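PDB 4GN1: Ras-associated and pleckstrin homology domains-containing protein 1 from Homo sapiens, which mediates localized membrane signals, is implicated in regulating lamellipodial dynamics, and targets the actin regulators EVL and VASP to the leading edge of the cell. Local coordinates for residues D46-E51 with E59-D64; V10-D15 with L83-R88; M20-R25 with E66-N71. All coordinates share one frame; numbering follows the deposited sequence.

Interaction 1. Residues D46-E51 with E59-D64; sequences DWSLVE and ERIFED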
loop_
_atom_site.group_PDB
_atom_site.type_symbol
_atom_site.label_atom_id
_atom_site.label_comp_id
_atom_site.label_asym_id
_atom_site.label_seq_id
_atom_site.Cartn_x
_atom_site.Cartn_y
_atom_site.Cartn_z
ATOM N N ASP A 46 -5.116 14.192 2.495
ATOM C CA ASP A 46 -5.500 13.200 1.473
ATOM C C ASP A 46 -4.865 13.337 0.077
ATOM O O ASP A 46 -4.978 12.411 -0.751
ATOM C CB ASP A 46 -7.015 13.141 1.319
ATOM C CG ASP A 46 -7.695 12.489 2.512
ATOM O OD1 ASP A 46 -7.186 11.460 3.029
ATOM O OD2 ASP A 46 -8.744 13.006 2.934
ATOM N N TRP A 47 -4.228 14.478 -0.189
ATOM C CA TRP A 47 -3.429 14.621 -1.405
ATOM C C TRP A 47 -2.308 13.635 -1.386
ATOM O O TRP A 47 -1.604 13.498 -0.390
ATOM C CB TRP A 47 -2.931 16.053 -1.610
ATOM C CG TRP A 47 -4.084 16.955 -1.970
ATOM C CD1 TRP A 47 -4.756 17.838 -1.138
ATOM C CD2 TRP A 47 -4.796 17.030 -3.253
ATOM N NE1 TRP A 47 -5.791 18.457 -1.807
ATOM C CE2 TRP A 47 -5.865 18.024 -3.074
ATOM C CE3 TRP A 47 -4.645 16.418 -4.490
ATOM C CZ2 TRP A 47 -6.735 18.364 -4.096
ATOM C CZ3 TRP A 47 -5.526 16.774 -5.521
ATOM C CH2 TRP A 47 -6.546 17.726 -5.328
ATOM N N SER A 48 -2.155 12.912 -2.483
ATOM C CA SER A 48 -1.266 11.779 -2.521
ATOM C C SER A 48 -0.435 11.775 -3.788
ATOM O O SER A 48 -0.814 12.342 -4.809
ATOM C CB SER A 48 -2.088 10.490 -2.457
ATOM O OG SER A 48 -2.843 10.415 -1.245
ATOM N N LEU A 49 0.702 11.119 -3.713
ATOM C CA LEU A 49 1.496 10.884 -4.884
ATOM C C LEU A 49 1.453 9.390 -5.102
ATOM O O LEU A 49 1.739 8.579 -4.192
ATOM C CB LEU A 49 2.924 11.379 -4.701
ATOM C CG LEU A 49 3.736 11.588 -5.982
ATOM C CD1 LEU A 49 3.213 12.720 -6.879
ATOM C CD2 LEU A 49 5.187 11.843 -5.609
ATOM N N VAL A 50 1.064 9.038 -6.316
ATOM C CA VAL A 50 0.801 7.670 -6.684
ATOM C C VAL A 50 1.735 7.324 -7.841
ATOM O O VAL A 50 1.898 8.136 -8.767
ATOM C CB VAL A 50 -0.668 7.564 -7.145
ATOM C CG1 VAL A 50 -0.998 6.160 -7.626
ATOM C CG2 VAL A 50 -1.622 8.027 -6.042
ATOM N N GLU A 51 2.359 6.142 -7.794
ATOM C CA GLU A 51 3.125 5.648 -8.957
ATOM C C GLU A 51 2.400 4.483 -9.602
ATOM O O GLU A 51 1.789 3.675 -8.891
ATOM C CB GLU A 51 4.588 5.276 -8.602
ATOM C CG GLU A 51 4.793 4.011 -7.771
ATOM C CD GLU A 51 6.254 3.715 -7.453
ATOM O OE1 GLU A 51 6.516 3.041 -6.448
ATOM O OE2 GLU A 51 7.159 4.156 -8.180
ATOM N N GLU A 59 -0.517 -0.096 -9.025
ATOM C CA GLU A 59 -0.139 1.222 -8.542
ATOM C C GLU A 59 -0.047 1.260 -7.032
ATOM O O GLU A 59 -0.714 0.480 -6.360
ATOM C CB GLU A 59 -1.157 2.258 -9.013
ATOM C CG GLU A 59 -2.512 2.088 -8.356
ATOM C CD GLU A 59 -3.482 3.219 -8.650
ATOM O OE1 GLU A 59 -3.421 3.799 -9.777
ATOM O OE2 GLU A 59 -4.321 3.491 -7.737
ATOM N N ARG A 60 0.770 2.159 -6.486
ATOM C CA ARG A 60 0.749 2.363 -5.048
ATOM C C ARG A 60 0.828 3.825 -4.686
ATOM O O ARG A 60 1.398 4.646 -5.430
ATOM C CB ARG A 60 1.862 1.567 -4.344
ATOM C CG ARG A 60 3.305 1.967 -4.638
ATOM C CD ARG A 60 4.311 1.185 -3.753
ATOM N NE ARG A 60 5.641 1.798 -3.774
ATOM C CZ ARG A 60 6.161 2.510 -2.762
ATOM N NH1 ARG A 60 5.490 2.690 -1.625
ATOM N NH2 ARG A 60 7.370 3.048 -2.880
ATOM N N ILE A 61 0.236 4.151 -3.549
ATOM C CA ILE A 61 0.410 5.452 -2.952
ATOM C C ILE A 61 1.693 5.390 -2.133
ATOM O O ILE A 61 1.820 4.557 -1.247
ATOM C CB ILE A 61 -0.779 5.802 -2.049
ATOM C CG1 ILE A 61 -2.078 5.730 -2.839
ATOM C CG2 ILE A 61 -0.591 7.172 -1.379
ATOM C CD1 ILE A 61 -3.277 5.323 -2.005
ATOM N N PHE A 62 2.662 6.235 -2.470
ATOM C CA PHE A 62 3.902 6.339 -1.703
ATOM C C PHE A 62 3.554 6.710 -0.290
ATOM O O PHE A 62 2.584 7.437 -0.083
ATOM C CB PHE A 62 4.764 7.475 -2.239
ATOM C CG PHE A 62 5.410 7.187 -3.547
ATOM C CD1 PHE A 62 6.403 6.234 -3.647
ATOM C CD2 PHE A 62 5.034 7.877 -4.678
ATOM C CE1 PHE A 62 7.015 5.972 -4.853
ATOM C CE2 PHE A 62 5.652 7.627 -5.892
ATOM C CZ PHE A 62 6.648 6.680 -5.974
ATOM N N GLU A 63 4.337 6.229 0.679
ATOM C CA GLU A 63 4.257 6.808 2.012
ATOM C C GLU A 63 5.055 8.119 2.017
ATOM O O GLU A 63 6.087 8.267 1.329
ATOM C CB GLU A 63 4.750 5.847 3.105
ATOM C CG GLU A 63 4.247 4.401 2.983
ATOM C CD GLU A 63 2.724 4.247 3.035
ATOM O OE1 GLU A 63 2.242 3.233 2.459
ATOM O OE2 GLU A 63 2.008 5.083 3.666
ATOM N N ASP A 64 4.563 9.064 2.805
ATOM C CA ASP A 64 5.041 10.446 2.765
ATOM C C ASP A 64 6.464 10.659 3.238
ATOM O O ASP A 64 7.105 11.666 2.907
ATOM C CB ASP A 64 4.070 11.323 3.538
ATOM C CG ASP A 64 2.775 11.502 2.794
ATOM O OD1 ASP A 64 2.784 11.263 1.557
ATOM O OD2 ASP A 64 1.760 11.859 3.442
HETATM O O HOH W 1 1.608 10.034 -1.042
#

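Interaction 2. Residues V10-D15 with L83-R88; sequences VHMSDD and LIFMER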
loop_
_atom_site.group_PDB
_atom_site.type_symbol
_atom_site.label_atom_id
_atom_site.label_comp_id
_atom_site.label_asym_id
_atom_site.label_seq_id
_atom_site.Cartn_x
_atom_site.Cartn_y
_atom_site.Cartn_z
ATOM N N VAL A 10 4.419 15.018 -13.570
ATOM C CA VAL A 10 3.342 14.535 -12.714
ATOM C C VAL A 10 2.009 14.687 -13.429
ATOM O O VAL A 10 1.698 15.774 -13.936
ATOM C CB VAL A 10 3.270 15.315 -11.369
ATOM C CG1 VAL A 10 2.206 14.728 -10.474
ATOM C CG2 VAL A 10 4.589 15.263 -10.630
ATOM N N HIS A 11 1.230 13.608 -13.453
ATOM C CA HIS A 11 -0.152 13.661 -13.952
ATOM C C HIS A 11 -1.126 14.102 -12.913
ATOM O O HIS A 11 -1.182 13.544 -11.817
ATOM C CB HIS A 11 -0.563 12.347 -14.595
ATOM C CG HIS A 11 0.294 11.985 -15.780
ATOM N ND1 HIS A 11 1.551 11.485 -15.644
ATOM C CD2 HIS A 11 0.073 12.129 -17.139
ATOM C CE1 HIS A 11 2.086 11.296 -16.862
ATOM N NE2 HIS A 11 1.180 11.688 -17.777
ATOM N N MET A 12 -1.876 15.146 -13.243
ATOM C CA MET A 12 -2.854 15.707 -12.308
ATOM C C MET A 12 -4.173 14.972 -12.405
ATOM O O MET A 12 -4.342 14.012 -13.188
ATOM C CB MET A 12 -3.048 17.228 -12.482
ATOM C CG MET A 12 -1.750 18.027 -12.588
ATOM S SD MET A 12 -0.621 17.827 -11.186
ATOM C CE MET A 12 -1.094 19.220 -10.135
ATOM N N SER A 13 -5.103 15.434 -11.588
ATOM C CA SER A 13 -6.345 14.728 -11.340
ATOM C C SER A 13 -7.214 14.725 -12.589
ATOM O O SER A 13 -8.029 13.822 -12.769
ATOM C CB SER A 13 -7.077 15.373 -10.160
ATOM O OG SER A 13 -6.154 15.987 -9.261
ATOM N N ASP A 14 -7.012 15.723 -13.455
ATOM C CA ASP A 14 -7.771 15.869 -14.712
ATOM C C ASP A 14 -6.980 15.421 -15.954
ATOM O O ASP A 14 -7.212 15.930 -17.055
ATOM C CB ASP A 14 -8.281 17.319 -14.874
ATOM C CG ASP A 14 -7.151 18.349 -14.868
ATOM O OD1 ASP A 14 -5.985 17.976 -14.618
ATOM O OD2 ASP A 14 -7.417 19.537 -15.132
ATOM N N ASP A 15 -6.050 14.482 -15.771
ATOM C CA ASP A 15 -5.293 13.873 -16.880
ATOM C C ASP A 15 -4.228 14.806 -17.508
ATOM O O ASP A 15 -3.386 14.362 -18.298
ATOM C CB ASP A 15 -6.257 13.335 -17.962
ATOM C CG ASP A 15 -5.779 12.021 -18.610
ATOM O OD1 ASP A 15 -4.607 11.602 -18.428
ATOM O OD2 ASP A 15 -6.598 11.400 -19.323
ATOM N N LEU A 83 3.777 9.152 -12.488
ATOM C CA LEU A 83 3.523 9.719 -11.194
ATOM C C LEU A 83 2.181 10.402 -11.310
ATOM O O LEU A 83 1.878 11.023 -12.340
ATOM C CB LEU A 83 4.605 10.721 -10.840
ATOM C CG LEU A 83 5.697 10.350 -9.825
ATOM C CD1 LEU A 83 5.986 8.859 -9.724
ATOM C CD2 LEU A 83 6.976 11.134 -10.053
ATOM N N ILE A 84 1.366 10.266 -10.267
ATOM C CA ILE A 84 0.050 10.855 -10.269
ATOM C C ILE A 84 -0.239 11.571 -8.951
ATOM O O ILE A 84 -0.137 10.985 -7.864
ATOM C CB ILE A 84 -1.060 9.813 -10.548
ATOM C CG1 ILE A 84 -0.671 8.899 -11.709
ATOM C CG2 ILE A 84 -2.378 10.518 -10.847
ATOM C CD1 ILE A 84 -1.754 7.929 -12.159
ATOM N N PHE A 85 -0.644 12.831 -9.078
ATOM C CA PHE A 85 -1.009 13.659 -7.954
ATOM C C PHE A 85 -2.520 13.739 -7.891
ATOM O O PHE A 85 -3.132 14.347 -8.747
ATOM C CB PHE A 85 -0.395 15.037 -8.139
ATOM C CG PHE A 85 -0.836 16.041 -7.130
ATOM C CD1 PHE A 85 -0.438 15.934 -5.803
ATOM C CD2 PHE A 85 -1.624 17.096 -7.504
ATOM C CE1 PHE A 85 -0.831 16.875 -4.868
ATOM C CE2 PHE A 85 -2.022 18.043 -6.578
ATOM C CZ PHE A 85 -1.627 17.937 -5.263
ATOM N N MET A 86 -3.108 13.089 -6.892
ATOM C CA MET A 86 -4.572 13.025 -6.698
ATOM C C MET A 86 -4.911 12.780 -5.230
ATOM O O MET A 86 -4.094 12.285 -4.474
ATOM C CB MET A 86 -5.198 11.896 -7.531
ATOM C CG MET A 86 -4.571 10.524 -7.299
ATOM S SD MET A 86 -5.139 9.244 -8.456
ATOM C CE MET A 86 -6.909 9.582 -8.438
ATOM N N GLU A 87 -6.123 13.127 -4.837
ATOM C CA GLU A 87 -6.615 12.810 -3.519
ATOM C C GLU A 87 -6.876 11.327 -3.442
ATOM O O GLU A 87 -7.573 10.765 -4.292
ATOM C CB GLU A 87 -7.934 13.521 -3.296
ATOM C CG GLU A 87 -7.813 14.894 -2.692
ATOM C CD GLU A 87 -9.058 15.687 -2.966
ATOM O OE1 GLU A 87 -9.683 16.140 -1.997
ATOM O OE2 GLU A 87 -9.419 15.823 -4.169
ATOM N N ARG A 88 -6.312 10.678 -2.439
ATOM C CA ARG A 88 -6.649 9.275 -2.195
ATOM C C ARG A 88 -7.122 9.113 -0.753
ATOM O O ARG A 88 -6.368 9.364 0.187
ATOM C CB ARG A 88 -5.455 8.367 -2.514
ATOM C CG ARG A 88 -5.015 8.398 -3.987
ATOM C CD ARG A 88 -6.031 7.772 -4.932
ATOM N NE ARG A 88 -6.170 6.345 -4.657
ATOM C CZ ARG A 88 -5.648 5.366 -5.388
ATOM N NH1 ARG A 88 -4.980 5.639 -6.498
ATOM N NH2 ARG A 88 -5.845 4.107 -5.023
HETATM O O HOH W 2 4.289 10.717 -14.570
#

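Interaction 3. Residues M20-R25 with E66-N71; sequences MMVDER and ENLVEN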
loop_
_atom_site.group_PDB
_atom_site.type_symbol
_atom_site.label_atom_id
_atom_site.label_comp_id
_atom_site.label_asym_id
_atom_site.label_seq_id
_atom_site.Cartn_x
_atom_site.Cartn_y
_atom_site.Cartn_z
ATOM N N MET A 20 7.943 19.597 -12.441
ATOM C CA MET A 20 8.378 20.321 -11.273
ATOM C C MET A 20 9.705 19.768 -10.818
ATOM O O MET A 20 9.979 18.570 -10.971
ATOM C CB MET A 20 7.327 20.229 -10.159
ATOM C CG MET A 20 7.257 18.904 -9.425
ATOM S SD MET A 20 6.627 19.140 -7.756
ATOM C CE MET A 20 6.636 20.938 -7.533
ATOM N N MET A 21 10.538 20.637 -10.275
ATOM C CA MET A 21 11.842 20.218 -9.815
ATOM C C MET A 21 11.786 19.639 -8.396
ATOM O O MET A 21 11.177 20.208 -7.514
ATOM C CB MET A 21 12.821 21.393 -9.897
ATOM C CG MET A 21 14.271 20.995 -9.685
ATOM S SD MET A 21 15.360 22.420 -9.751
ATOM C CE MET A 21 14.896 23.287 -8.238
ATOM N N VAL A 22 12.431 18.498 -8.194
ATOM C CA VAL A 22 12.614 17.911 -6.863
ATOM C C VAL A 22 14.124 17.761 -6.639
ATOM O O VAL A 22 14.888 17.866 -7.583
ATOM C CB VAL A 22 11.918 16.536 -6.747
ATOM C CG1 VAL A 22 10.427 16.664 -7.029
ATOM C CG2 VAL A 22 12.555 15.521 -7.698
ATOM N N ASP A 23 14.568 17.556 -5.405
ATOM C CA ASP A 23 15.964 17.262 -5.175
ATOM C C ASP A 23 16.131 15.936 -4.424
ATOM O O ASP A 23 15.162 15.382 -3.897
ATOM C CB ASP A 23 16.667 18.419 -4.448
ATOM C CG ASP A 23 16.296 18.509 -2.973
ATOM O OD1 ASP A 23 16.217 17.476 -2.276
ATOM O OD2 ASP A 23 16.079 19.632 -2.498
ATOM N N GLU A 24 17.370 15.450 -4.358
ATOM C CA GLU A 24 17.620 14.088 -3.898
ATOM C C GLU A 24 17.390 13.918 -2.395
ATOM O O GLU A 24 17.409 12.815 -1.891
ATOM C CB GLU A 24 19.022 13.616 -4.298
ATOM C CG GLU A 24 20.128 14.279 -3.495
ATOM C CD GLU A 24 21.510 13.859 -3.944
ATOM O OE1 GLU A 24 21.747 12.632 -4.061
ATOM O OE2 GLU A 24 22.353 14.750 -4.180
ATOM N N ARG A 25 17.171 15.003 -1.679
ATOM C CA ARG A 25 16.932 14.885 -0.227
ATOM C C ARG A 25 15.447 14.832 0.150
ATOM O O ARG A 25 15.112 14.561 1.282
ATOM C CB ARG A 25 17.605 16.042 0.523
ATOM C CG ARG A 25 19.125 15.936 0.624
ATOM C CD ARG A 25 19.711 17.165 1.311
ATOM N NE ARG A 25 19.320 17.230 2.718
ATOM C CZ ARG A 25 20.019 16.703 3.723
ATOM N NH1 ARG A 25 21.162 16.075 3.477
ATOM N NH2 ARG A 25 19.573 16.804 4.976
ATOM N N GLU A 66 8.909 8.809 2.331
ATOM C CA GLU A 66 9.811 8.122 1.416
ATOM C C GLU A 66 10.567 9.137 0.586
ATOM O O GLU A 66 9.992 10.166 0.168
ATOM C CB GLU A 66 9.046 7.167 0.484
ATOM C CG GLU A 66 8.449 5.971 1.197
ATOM C CD GLU A 66 7.958 4.909 0.238
ATOM O OE1 GLU A 66 8.823 4.172 -0.340
ATOM O OE2 GLU A 66 6.717 4.794 0.095
ATOM N N ASN A 67 11.842 8.837 0.356
ATOM C CA ASN A 67 12.657 9.627 -0.531
ATOM C C ASN A 67 12.164 9.349 -1.963
ATOM O O ASN A 67 12.195 8.211 -2.449
ATOM C CB ASN A 67 14.130 9.267 -0.313
ATOM C CG ASN A 67 15.089 10.193 -1.046
ATOM O OD1 ASN A 67 15.213 10.141 -2.272
ATOM N ND2 ASN A 67 15.784 11.021 -0.308
ATOM N N LEU A 68 11.642 10.380 -2.622
ATOM C CA LEU A 68 11.125 10.213 -3.975
ATOM C C LEU A 68 12.199 9.787 -4.984
ATOM O O LEU A 68 12.034 8.790 -5.720
ATOM C CB LEU A 68 10.409 11.483 -4.462
ATOM C CG LEU A 68 9.753 11.362 -5.855
ATOM C CD1 LEU A 68 8.821 10.133 -5.927
ATOM C CD2 LEU A 68 9.032 12.649 -6.254
ATOM N N VAL A 69 13.299 10.533 -4.996
ATOM C CA VAL A 69 14.334 10.324 -5.977
ATOM C C VAL A 69 14.830 8.905 -5.883
ATOM O O VAL A 69 14.967 8.249 -6.904
ATOM C CB VAL A 69 15.496 11.349 -5.880
ATOM C CG1 VAL A 69 16.698 10.907 -6.716
ATOM C CG2 VAL A 69 15.027 12.693 -6.379
ATOM N N GLU A 70 15.070 8.432 -4.666
ATOM C CA GLU A 70 15.529 7.056 -4.438
ATOM C C GLU A 70 14.579 6.008 -4.990
ATOM O O GLU A 70 15.013 4.980 -5.502
ATOM C CB GLU A 70 15.842 6.839 -2.954
ATOM C CG GLU A 70 15.575 5.466 -2.345
ATOM C CD GLU A 70 15.674 5.538 -0.815
ATOM O OE1 GLU A 70 14.784 5.066 -0.091
ATOM O OE2 GLU A 70 16.631 6.150 -0.319
ATOM N N ASN A 71 13.285 6.267 -4.912
ATOM C CA ASN A 71 12.350 5.323 -5.460
ATOM C C ASN A 71 12.364 5.326 -6.981
ATOM O O ASN A 71 12.243 4.268 -7.618
ATOM C CB ASN A 71 10.973 5.580 -4.893
ATOM C CG ASN A 71 10.807 4.937 -3.530
ATOM O OD1 ASN A 71 10.855 3.721 -3.404
ATOM N ND2 ASN A 71 10.642 5.740 -2.510
HETATM O O HOH W 3 13.517 12.943 -3.523
#

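Interaction 1. Residues D46-E51 with E59-D64
The antiparallel beta hairpin of strands 47-53 and 58-61, part of the ubiquitin-like Ras-associating domain, brings V50 against I61 and E51 against R60. E51 and R60 form a hydrogen-bonded pair. E51 N donates to R60 O at 3.0 Å, and R60 N returns the bond to E51 O. V50 and I61 are the non-hydrogen-bonded pair beside them, where V50 CA lies 3.3 Å from R60 O. Past the end of strand 58-61, F62 N still reaches L49 O at 3.1 Å.

On the face of E51 and R60 the two side chains run side by side in the same direction. Each has CG between its backbone N and carbonyl carbon (chi1 72° and 66°). The extended chains then bring E51 OE1 within 3.1 Å of R60 NE. This is a salt bridge with a weak, bent hydrogen bond, and the carboxylate and guanidinium planes are turned 62° apart. The stronger partner of R60 is E66, while E51 OE2 is held by W75. F62 crosses E51 at about a right angle, its CZ 3.3 Å from E51 CD. Nearer the root of the ring, F62 CD2 meets L49 CD2 at 4.1 Å.

On the other face V50 CG2 meets I61 CG1; further along, S48 CB meets I61 CG2. A water bonded to L49 N, 3.0 Å away, also lies within bonding distance of F62 O and D64 OD1. Strand 83-87 pairs with the far edge of strand 47-53. L68 of helix 68-72 packs on L49 and F62, and V28 of helix 28-39 also touches F62.

Interaction 2. Residues V10-D15 with L83-R88
The imidazole of H11 and the phenyl ring of F85 are the flat groups where strand 5-11 meets strand 83-87. L83 O and a water lie at the edge of the H11 ring, in its plane. F85 is approached obliquely by M12 CE, which stops 3.4 Å from F85 CD2, and W47 stacks on the same ring. M12 SD is 5.1 Å from the ring centroid, a Met-aromatic contact. The bent M12 chain (chi2 -57°) carries the sulfur and methyl to the ring.

The two strands run parallel, as the first and last strands of a ubiquitin-like fold do. H11 bonds to the residues before and after I84 on the neighbouring strand. H11 N donates to L83 O at 2.9 Å, and H11 O accepts from F85 N at the same length. The one N-H of H11 ND1 is shared, weakly, between L83 O and the water, which also accepts from L83 N. L83 O thus takes two bonds from one residue.

V10 CG1 presses on F85 CB; L32 and L35 of helix 28-39 also touch F85. Beyond the paired strands a type I turn runs from M12 to D15. From its second position, S13 OG makes a weak 3.5 Å hydrogen bond to F85 O.

Interaction 3. Residues M20-R25 with E66-N71
V69 and N67, at the start of helix 68-72, meet the end of strand 17-23 and the turn that follows it. The tighter part is made by V69, N67 and the backbone of D23 and E24. V69 points at the strand. Its CG2 lies 3.7 Å from D23 O and 3.9 Å from E24 CA. The same methyl meets V22 CG2 at 4.0 Å as the two valine side chains slide past each other in opposite directions. Between strand and helix, which make no direct backbone bond here, a water joins D23 O to V69 N. Deeper in, V22 CG1 approaches L68 CD2 more loosely, at 4.3 Å. V31 of helix 28-39 and I8 of strand 5-11 also touch both V22 and L68.

N67 uses both ends of its amide. Its ND2 donates to E24 O at 2.9 Å in a nearly straight bond (167°), with the acceptor in the amide plane. Its OD1 accepts from E70 N at 2.9 Å, which makes N67 the N-cap of the helix. CG stands anti to the backbone N (chi1 -171°), which places the amide between E24 O and E70 N. These two bonds hold the rotation of the amide.

D23 OD1 accepts from R25 N at 2.7 Å, closing an Asx turn where the strand ends. The solvent side, at E24 and R25, is looser. The carboxylate of E24 turns away from the helix, and its OE2 takes a bond from K4 N. R25 is exposed, and its CB points away from the helix.

Here a capped helix start is joined to the edge-strand end of the ubiquitin-like Ras-associating domain.

Overall arrangement
All three interactions lie in the Ras-associating domain and reach its sheet. Interaction 1 is the buried one; interactions 2 and 3 are partly buried. Interactions 1 and 2 join antiparallel and parallel strand pairs, and they meet directly because strands 47-53 and 83-87 are neighbours. A salt bridge from E59 to R88 and a probable hydrogen bond between V50 O and I84 N tie them together. Interaction 3 depends instead on valine packing, an asparagine amide and a bridging water. It meets interaction 1 where strand 58-61 leads into helix 68-72, with F62 packed on N71. Interactions 2 and 3 do not touch, but strand 5-11 of interaction 2 is the neighbour of strand 17-23 of interaction 3.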